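Local atomic coordinates of 6-phosphogluconate dehydrogenase, NAD-binding (Geobacter metallireducens, PDB entry 3PEF), a protein that probably reduces succinic semialdehyde to gamma-hydroxybutyrate with an NADP(H) cofactor, as a member of the beta-hydroxyacid dehydrogenase family. Residues 221-226 with 280-285; 14-19 with 152-157. The protein carries 2 engineered substitutions. All coordinates share one frame; numbering follows the deposited sequence.

Overall arrangement
The two contacts belong to the two halves of a beta-hydroxyacid dehydrogenase chain. Contact 2 comes first in sequence and lies in the Rossmann-type half, where it joins the end of helix 141-154 to helix 11-22, which carries the binding residues I11 and M12. The side chain of M16 is about 7 Å from the bound NADP+. Contact 1 closes later, in the mainly helical half, where the end of helix 214-224 meets the chain near its C-terminus. Here the nearest reference is A231, an NADP+-binding residue, whose side chain lies about 12 Å from that of I223. The centres of contact 1 and contact 2 are about 29 Å apart; the nearest atoms of contact 1 and contact 2 are about 16 Å apart.

Contact 1: 221-226 with 280-285; sequences GLIRDR and AIFKTY. Engineered in segment 280-285: Y285 (natural residue Ile).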
ATOM      1  N   GLY A 221       2.018  16.318  20.949  1.00 25.20           N
ATOM      2  CA  GLY A 221       2.034  16.454  22.395  1.00 27.06           C
ATOM      3  C   GLY A 221       1.013  15.522  23.025  1.00 36.34           C
ATOM      4  O   GLY A 221       1.312  14.829  23.997  1.00 35.15           O
ATOM      5  N   LEU A 222      -0.197  15.497  22.463  1.00 31.47           N
ATOM      6  CA  LEU A 222      -1.262  14.672  23.016  1.00 27.62           C
ATOM      7  C   LEU A 222      -0.893  13.212  22.885  1.00 27.74           C
ATOM      8  O   LEU A 222      -1.169  12.399  23.762  1.00 30.82           O
ATOM      9  CB  LEU A 222      -2.584  14.958  22.312  1.00 18.96           C
ATOM     10  CG  LEU A 222      -3.081  16.384  22.510  1.00 28.04           C
ATOM     11  CD1 LEU A 222      -4.270  16.650  21.593  1.00 24.29           C
ATOM     12  CD2 LEU A 222      -3.450  16.599  23.991  1.00 26.21           C
ATOM     13  N   ILE A 223      -0.236  12.675  21.773  1.00 26.63           N
ATOM     14  CA  ILE A 223       0.291  11.333  21.617  1.00 28.73           C
ATOM     15  C   ILE A 223       1.303  11.003  22.708  1.00 32.22           C
ATOM     16  O   ILE A 223       1.203   9.978  23.393  1.00 32.40           O
ATOM     17  CB  ILE A 223       0.939  11.167  20.230  1.00 20.00           C
ATOM     18  CG1 ILE A 223      -0.121  11.267  19.130  1.00 20.00           C
ATOM     19  CG2 ILE A 223       1.679   9.841  20.142  1.00 20.00           C
ATOM     20  CD1 ILE A 223       0.454  11.378  17.737  1.00 20.00           C
ATOM     21  N   ARG A 224       2.214  11.953  22.847  1.00 34.01           N
ATOM     22  CA  ARG A 224       3.174  11.752  23.923  1.00 44.01           C
ATOM     23  C   ARG A 224       2.476  11.520  25.265  1.00 43.45           C
ATOM     24  O   ARG A 224       2.913  10.690  26.055  1.00 40.31           O
ATOM     25  CB  ARG A 224       4.100  12.963  24.034  1.00 41.06           C
ATOM     26  CG  ARG A 224       5.209  12.794  25.057  1.00 47.19           C
ATOM     27  CD  ARG A 224       5.732  14.138  25.497  1.00 45.86           C
ATOM     28  NE  ARG A 224       4.621  15.004  25.880  1.00 53.62           N
ATOM     29  CZ  ARG A 224       4.401  16.216  25.375  1.00 53.92           C
ATOM     30  NH1 ARG A 224       5.231  16.724  24.468  1.00 49.00           N
ATOM     31  NH2 ARG A 224       3.351  16.924  25.785  1.00 49.16           N
ATOM     32  N   ASP A 225       1.391  12.253  25.509  1.00 44.14           N
ATOM     33  CA  ASP A 225       0.617  12.135  26.754  1.00 39.33           C
ATOM     34  C   ASP A 225      -0.430  11.012  26.709  1.00 34.60           C
ATOM     35  O   ASP A 225      -1.122  10.749  27.699  1.00 33.62           O
ATOM     36  CB  ASP A 225      -0.082  13.465  27.063  1.00 38.06           C
ATOM     37  CG  ASP A 225       0.899  14.587  27.346  1.00 44.32           C
ATOM     38  OD1 ASP A 225       2.068  14.278  27.681  1.00 49.06           O
ATOM     39  OD2 ASP A 225       0.500  15.772  27.231  1.00 44.87           O
ATOM     40  N   ARG A 226      -0.552  10.356  25.562  1.00 32.22           N
ATOM     41  CA  ARG A 226      -1.551   9.312  25.397  1.00 36.27           C
ATOM     42  C   ARG A 226      -2.956   9.845  25.708  1.00 35.09           C
ATOM     43  O   ARG A 226      -3.801   9.132  26.248  1.00 35.33           O
ATOM     44  CB  ARG A 226      -1.223   8.107  26.293  1.00 47.43           C
ATOM     45  CG  ARG A 226       0.147   7.463  26.029  1.00 53.57           C
ATOM     46  CD  ARG A 226       0.138   6.527  24.816  1.00 60.93           C
ATOM     47  NE  ARG A 226       1.289   6.762  23.941  1.00 68.11           N
ATOM     48  CZ  ARG A 226       2.483   6.188  24.082  1.00 67.95           C
ATOM     49  NH1 ARG A 226       2.703   5.330  25.065  1.00 75.82           N
ATOM     50  NH2 ARG A 226       3.463   6.476  23.242  1.00 62.39           N
ATOM     51  N   ALA A 280      -5.579   8.751  17.368  1.00 20.55           N
ATOM     52  CA  ALA A 280      -5.535   7.428  17.993  1.00 22.96           C
ATOM     53  C   ALA A 280      -5.007   6.333  17.061  1.00 24.67           C
ATOM     54  O   ALA A 280      -4.671   5.233  17.508  1.00 28.53           O
ATOM     55  CB  ALA A 280      -6.919   7.041  18.586  1.00 23.26           C
ATOM     56  N   ILE A 281      -4.933   6.621  15.762  1.00 20.98           N
ATOM     57  CA  ILE A 281      -4.331   5.664  14.839  1.00 22.16           C
ATOM     58  C   ILE A 281      -2.930   5.277  15.334  1.00 27.49           C
ATOM     59  O   ILE A 281      -2.447   4.171  15.072  1.00 22.62           O
ATOM     60  CB  ILE A 281      -4.289   6.194  13.370  1.00 20.18           C
ATOM     61  CG1 ILE A 281      -3.894   5.071  12.411  1.00 23.46           C
ATOM     62  CG2 ILE A 281      -3.393   7.414  13.256  1.00 18.49           C
ATOM     63  CD1 ILE A 281      -3.707   5.491  10.946  1.00 17.23           C
ATOM     64  N   PHE A 282      -2.280   6.174  16.070  1.00 25.66           N
ATOM     65  CA  PHE A 282      -0.971   5.863  16.652  1.00 25.21           C
ATOM     66  C   PHE A 282      -0.952   4.560  17.454  1.00 29.97           C
ATOM     67  O   PHE A 282       0.066   3.863  17.497  1.00 26.44           O
ATOM     68  CB  PHE A 282      -0.495   6.992  17.566  1.00 24.16           C
ATOM     69  CG  PHE A 282       0.788   6.679  18.294  1.00 28.17           C
ATOM     70  CD1 PHE A 282       2.022   6.846  17.665  1.00 29.68           C
ATOM     71  CD2 PHE A 282       0.768   6.227  19.606  1.00 33.51           C
ATOM     72  CE1 PHE A 282       3.218   6.565  18.335  1.00 28.29           C
ATOM     73  CE2 PHE A 282       1.959   5.945  20.285  1.00 29.80           C
ATOM     74  CZ  PHE A 282       3.185   6.114  19.648  1.00 28.10           C
ATOM     75  N   LYS A 283      -2.067   4.248  18.107  1.00 28.23           N
ATOM     76  CA  LYS A 283      -2.124   3.090  19.002  1.00 29.28           C
ATOM     77  C   LYS A 283      -2.116   1.753  18.270  1.00 31.66           C
ATOM     78  O   LYS A 283      -1.799   0.722  18.859  1.00 34.03           O
ATOM     79  CB  LYS A 283      -3.324   3.190  19.961  1.00 23.34           C
ATOM     80  CG  LYS A 283      -3.122   4.228  21.047  1.00 22.02           C
ATOM     81  CD  LYS A 283      -4.193   4.135  22.134  1.00 30.70           C
ATOM     82  CE  LYS A 283      -5.538   4.676  21.665  1.00 27.50           C
ATOM     83  NZ  LYS A 283      -6.616   4.339  22.640  1.00 29.42           N
ATOM     84  N   THR A 284      -2.457   1.770  16.984  1.00 25.70           N
ATOM     85  CA  THR A 284      -2.355   0.568  16.172  1.00 31.82           C
ATOM     86  C   THR A 284      -0.899   0.300  15.782  1.00 40.06           C
ATOM     87  O   THR A 284      -0.569  -0.795  15.329  1.00 42.10           O
ATOM     88  CB  THR A 284      -3.180   0.698  14.879  1.00 33.62           C
ATOM     89  OG1 THR A 284      -2.582   1.688  14.031  1.00 36.84           O
ATOM     90  CG2 THR A 284      -4.606   1.107  15.189  1.00 32.32           C
ATOM     91  N   TYR A 285      -0.032   1.299  15.939  1.00 40.58           N
ATOM     92  CA  TYR A 285       1.368   1.160  15.513  1.00 42.69           C
ATOM     93  C   TYR A 285       2.274   0.630  16.618  1.00 53.86           C
ATOM     94  O   TYR A 285       3.456   0.359  16.387  1.00 49.13           O
ATOM     95  CB  TYR A 285       1.933   2.485  14.996  1.00 38.89           C
ATOM     96  CG  TYR A 285       1.458   2.881  13.616  1.00 40.71           C
ATOM     97  CD1 TYR A 285       1.546   1.995  12.547  1.00 49.56           C
ATOM     98  CD2 TYR A 285       0.940   4.146  13.378  1.00 38.85           C
ATOM     99  CE1 TYR A 285       1.115   2.359  11.278  1.00 50.58           C
ATOM    100  CE2 TYR A 285       0.511   4.523  12.121  1.00 42.10           C
ATOM    101  CZ  TYR A 285       0.597   3.627  11.072  1.00 55.75           C
ATOM    102  OH  TYR A 285       0.169   4.010   9.812  1.00 59.32           O
TER
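F282 meets I223 and R226 where helix 214-224 ends in a Schellman motif, within the helical half of this beta-hydroxyacid dehydrogenase. The positive phi of R226 (56°) takes the chain out of the helix, while its backbone N still bonds back to I223 O at 2.8 Å. I281 rests on L264 and F265 of helix 256-270, and its O accepts from both the backbone N and OG1 of T284. F282 comes next, its CG anti to the backbone N (chi1 175°), which carries the ring to the helix end. There CG2 of I223 sits over the ring centre in a CH-pi contact, 3.6 Å from the centroid of F282; the flat ring offers a face, and the buried, branched isoleucine has a methyl to point its C-H groups at it. An alanine in place of F282 is likely to open a gap beneath the I223 methyl and leave the R226 guanidinium freer to turn. K283 reaches E276 in a salt bridge, while the engineered Y285 packs on helix 166-194. The long R226 salt-bridges E193 of that helix and still reaches F282, its NH2 lying obliquely 3.4 Å from F282 CE2, guanidinium and ring planes 24° apart.

Contact 2: 14-19 with 152-157; sequences SAMAKN and EKMGKK
M16 and M154 bring together two helices of the Rossmann-type nucleotide-binding domain: helix 11-22, which starts within the probable GxGxxG motif after strand 3-7, and helix 141-154 at its last turn. The apolar part is a meeting of two flexible thioether chains crossing at about a right angle. SD of M154 lies 3.9 Å from CB of M16 and 4.1 Å from its CE, so the sulfur rests against both the root and the end of the other chain. M16 bends at its last torsion (chi3 81°), which brings CE back alongside that sulfur. Unbranched, pliable methionines suit this buried seam, where both also pack on F6 of strand 3-7 and M16 reaches L133 of strand 133-139.

Nearer the solvent the contact turns polar. N19 has its CB 3.6 Å from the backbone O of K153, a packing contact, while the lysine's amine extends past the contact, as befits a charged residue at an exposed edge. The amide of N19 does the bridging: ND2 also donates to the backbone O of E129, and a water takes up its second link. That water accepts from N19 ND2 at 3.0 Å and donates to M154 O at 2.9 Å.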
ATOM      1  N   SER A  14     -22.709  21.741  17.491  1.00 22.26           N
ATOM      2  CA  SER A  14     -23.122  22.353  18.753  1.00 24.72           C
ATOM      3  C   SER A  14     -22.273  23.598  19.006  1.00 25.90           C
ATOM      4  O   SER A  14     -22.777  24.639  19.441  1.00 23.81           O
ATOM      5  CB  SER A  14     -23.017  21.354  19.919  1.00 20.12           C
ATOM      6  OG  SER A  14     -21.688  20.892  20.084  1.00 31.59           O
ATOM      7  N   ALA A  15     -20.983  23.490  18.703  1.00 24.99           N
ATOM      8  CA  ALA A  15     -20.073  24.609  18.869  1.00 25.24           C
ATOM      9  C   ALA A  15     -20.392  25.727  17.887  1.00 21.05           C
ATOM     10  O   ALA A  15     -20.374  26.915  18.251  1.00 21.43           O
ATOM     11  CB  ALA A  15     -18.618  24.155  18.723  1.00 25.54           C
ATOM     12  N   MET A  16     -20.663  25.365  16.639  1.00 23.43           N
ATOM     13  CA  MET A  16     -21.032  26.365  15.641  1.00 21.86           C
ATOM     14  C   MET A  16     -22.343  27.081  16.009  1.00 25.34           C
ATOM     15  O   MET A  16     -22.434  28.308  15.943  1.00 22.81           O
ATOM     16  CB  MET A  16     -21.119  25.720  14.257  1.00 24.11           C
ATOM     17  CG  MET A  16     -19.769  25.164  13.798  1.00 22.03           C
ATOM     18  SD  MET A  16     -19.932  23.920  12.505  1.00 24.86           S
ATOM     19  CE  MET A  16     -20.147  24.984  11.083  1.00 29.96           C
ATOM     20  N   ALA A  17     -23.347  26.317  16.429  1.00 24.42           N
ATOM     21  CA  ALA A  17     -24.648  26.890  16.782  1.00 21.96           C
ATOM     22  C   ALA A  17     -24.557  27.837  17.985  1.00 26.43           C
ATOM     23  O   ALA A  17     -25.245  28.866  18.032  1.00 26.87           O
ATOM     24  CB  ALA A  17     -25.682  25.768  17.040  1.00 18.19           C
ATOM     25  N   LYS A  18     -23.705  27.484  18.947  1.00 25.50           N
ATOM     26  CA  LYS A  18     -23.485  28.289  20.152  1.00 23.16           C
ATOM     27  C   LYS A  18     -22.943  29.649  19.784  1.00 29.12           C
ATOM     28  O   LYS A  18     -23.291  30.654  20.408  1.00 26.22           O
ATOM     29  CB  LYS A  18     -22.459  27.616  21.061  1.00 27.96           C
ATOM     30  CG  LYS A  18     -22.862  27.497  22.513  1.00 43.16           C
ATOM     31  CD  LYS A  18     -23.000  26.030  22.910  1.00 58.53           C
ATOM     32  CE  LYS A  18     -21.764  25.532  23.646  1.00 68.02           C
ATOM     33  NZ  LYS A  18     -21.790  24.053  23.870  1.00 71.62           N
ATOM     34  N   ASN A  19     -22.045  29.664  18.799  1.00 26.50           N
ATOM     35  CA  ASN A  19     -21.485  30.914  18.282  1.00 25.38           C
ATOM     36  C   ASN A  19     -22.570  31.806  17.661  1.00 25.79           C
ATOM     37  O   ASN A  19     -22.578  33.018  17.866  1.00 30.41           O
ATOM     38  CB  ASN A  19     -20.315  30.639  17.323  1.00 30.16           C
ATOM     39  CG  ASN A  19     -19.025  30.299  18.070  1.00 33.99           C
ATOM     40  OD1 ASN A  19     -18.891  30.632  19.244  1.00 33.63           O
ATOM     41  ND2 ASN A  19     -18.079  29.635  17.396  1.00 26.22           N
ATOM     42  N   GLU A 152     -19.774  34.408   9.228  1.00 28.05           N
ATOM     43  CA  GLU A 152     -18.778  35.277   9.851  1.00 30.75           C
ATOM     44  C   GLU A 152     -18.665  35.094  11.357  1.00 31.91           C
ATOM     45  O   GLU A 152     -17.655  35.451  11.960  1.00 30.84           O
ATOM     46  CB  GLU A 152     -19.037  36.738   9.498  1.00 34.55           C
ATOM     47  CG  GLU A 152     -18.535  37.082   8.105  1.00 40.44           C
ATOM     48  CD  GLU A 152     -18.726  38.539   7.759  1.00 51.19           C
ATOM     49  OE1 GLU A 152     -19.557  39.203   8.419  1.00 53.35           O
ATOM     50  OE2 GLU A 152     -18.043  39.016   6.826  1.00 56.75           O
ATOM     51  N   LYS A 153     -19.698  34.532  11.967  1.00 24.73           N
ATOM     52  CA  LYS A 153     -19.623  34.237  13.384  1.00 26.42           C
ATOM     53  C   LYS A 153     -19.060  32.839  13.603  1.00 32.40           C
ATOM     54  O   LYS A 153     -18.699  32.480  14.720  1.00 30.75           O
ATOM     55  CB  LYS A 153     -20.998  34.382  14.048  1.00 28.62           C
ATOM     56  CG  LYS A 153     -21.548  35.810  13.997  1.00 38.14           C
ATOM     57  CD  LYS A 153     -20.595  36.771  14.689  1.00 52.27           C
ATOM     58  CE  LYS A 153     -20.192  37.951  13.799  1.00 62.04           C
ATOM     59  NZ  LYS A 153     -18.742  38.296  13.953  1.00 59.00           N
ATOM     60  N   MET A 154     -18.970  32.053  12.535  1.00 34.43           N
ATOM     61  CA  MET A 154     -18.546  30.660  12.681  1.00 31.45           C
ATOM     62  C   MET A 154     -17.134  30.434  12.182  1.00 27.27           C
ATOM     63  O   MET A 154     -16.443  29.533  12.653  1.00 27.53           O
ATOM     64  CB  MET A 154     -19.516  29.712  11.969  1.00 31.07           C
ATOM     65  CG  MET A 154     -20.958  29.799  12.501  1.00 39.45           C
ATOM     66  SD  MET A 154     -22.076  28.558  11.817  1.00 30.60           S
ATOM     67  CE  MET A 154     -22.255  29.107  10.126  1.00 31.59           C
ATOM     68  N   GLY A 155     -16.702  31.251  11.230  1.00 25.99           N
ATOM     69  CA  GLY A 155     -15.373  31.108  10.651  1.00 31.56           C
ATOM     70  C   GLY A 155     -14.583  32.402  10.526  1.00 33.90           C
ATOM     71  O   GLY A 155     -15.093  33.478  10.837  1.00 28.12           O
ATOM     72  N   LYS A 156     -13.332  32.289  10.081  1.00 31.85           N
ATOM     73  CA  LYS A 156     -12.468  33.448   9.876  1.00 38.46           C
ATOM     74  C   LYS A 156     -12.157  33.678   8.394  1.00 38.55           C
ATOM     75  O   LYS A 156     -12.022  34.813   7.945  1.00 44.79           O
ATOM     76  CB  LYS A 156     -11.163  33.335  10.683  1.00 38.99           C
ATOM     77  CG  LYS A 156     -10.255  32.147  10.334  1.00 48.06           C
ATOM     78  CD  LYS A 156      -8.865  32.355  10.970  1.00 50.78           C
ATOM     79  CE  LYS A 156      -8.146  31.050  11.308  1.00 50.49           C
ATOM     80  NZ  LYS A 156      -7.659  30.294  10.123  1.00 54.60           N
ATOM     81  N   LYS A 157     -12.045  32.595   7.641  1.00 30.50           N
ATOM     82  CA  LYS A 157     -11.824  32.690   6.210  1.00 29.05           C
ATOM     83  C   LYS A 157     -13.018  32.029   5.547  1.00 36.23           C
ATOM     84  O   LYS A 157     -13.370  30.880   5.874  1.00 33.71           O
ATOM     85  CB  LYS A 157     -10.543  31.954   5.813  1.00 33.37           C
ATOM     86  CG  LYS A 157     -10.102  32.169   4.351  1.00 42.14           C
ATOM     87  CD  LYS A 157      -9.134  31.066   3.885  1.00 38.65           C
ATOM     88  CE  LYS A 157      -8.009  31.587   2.988  1.00 48.00           C
ATOM     89  NZ  LYS A 157      -8.493  32.280   1.767  1.00 44.40           N
TER
HETATM   90  O   HOH W   1     -17.881  28.181  14.723  1.00 20.33           O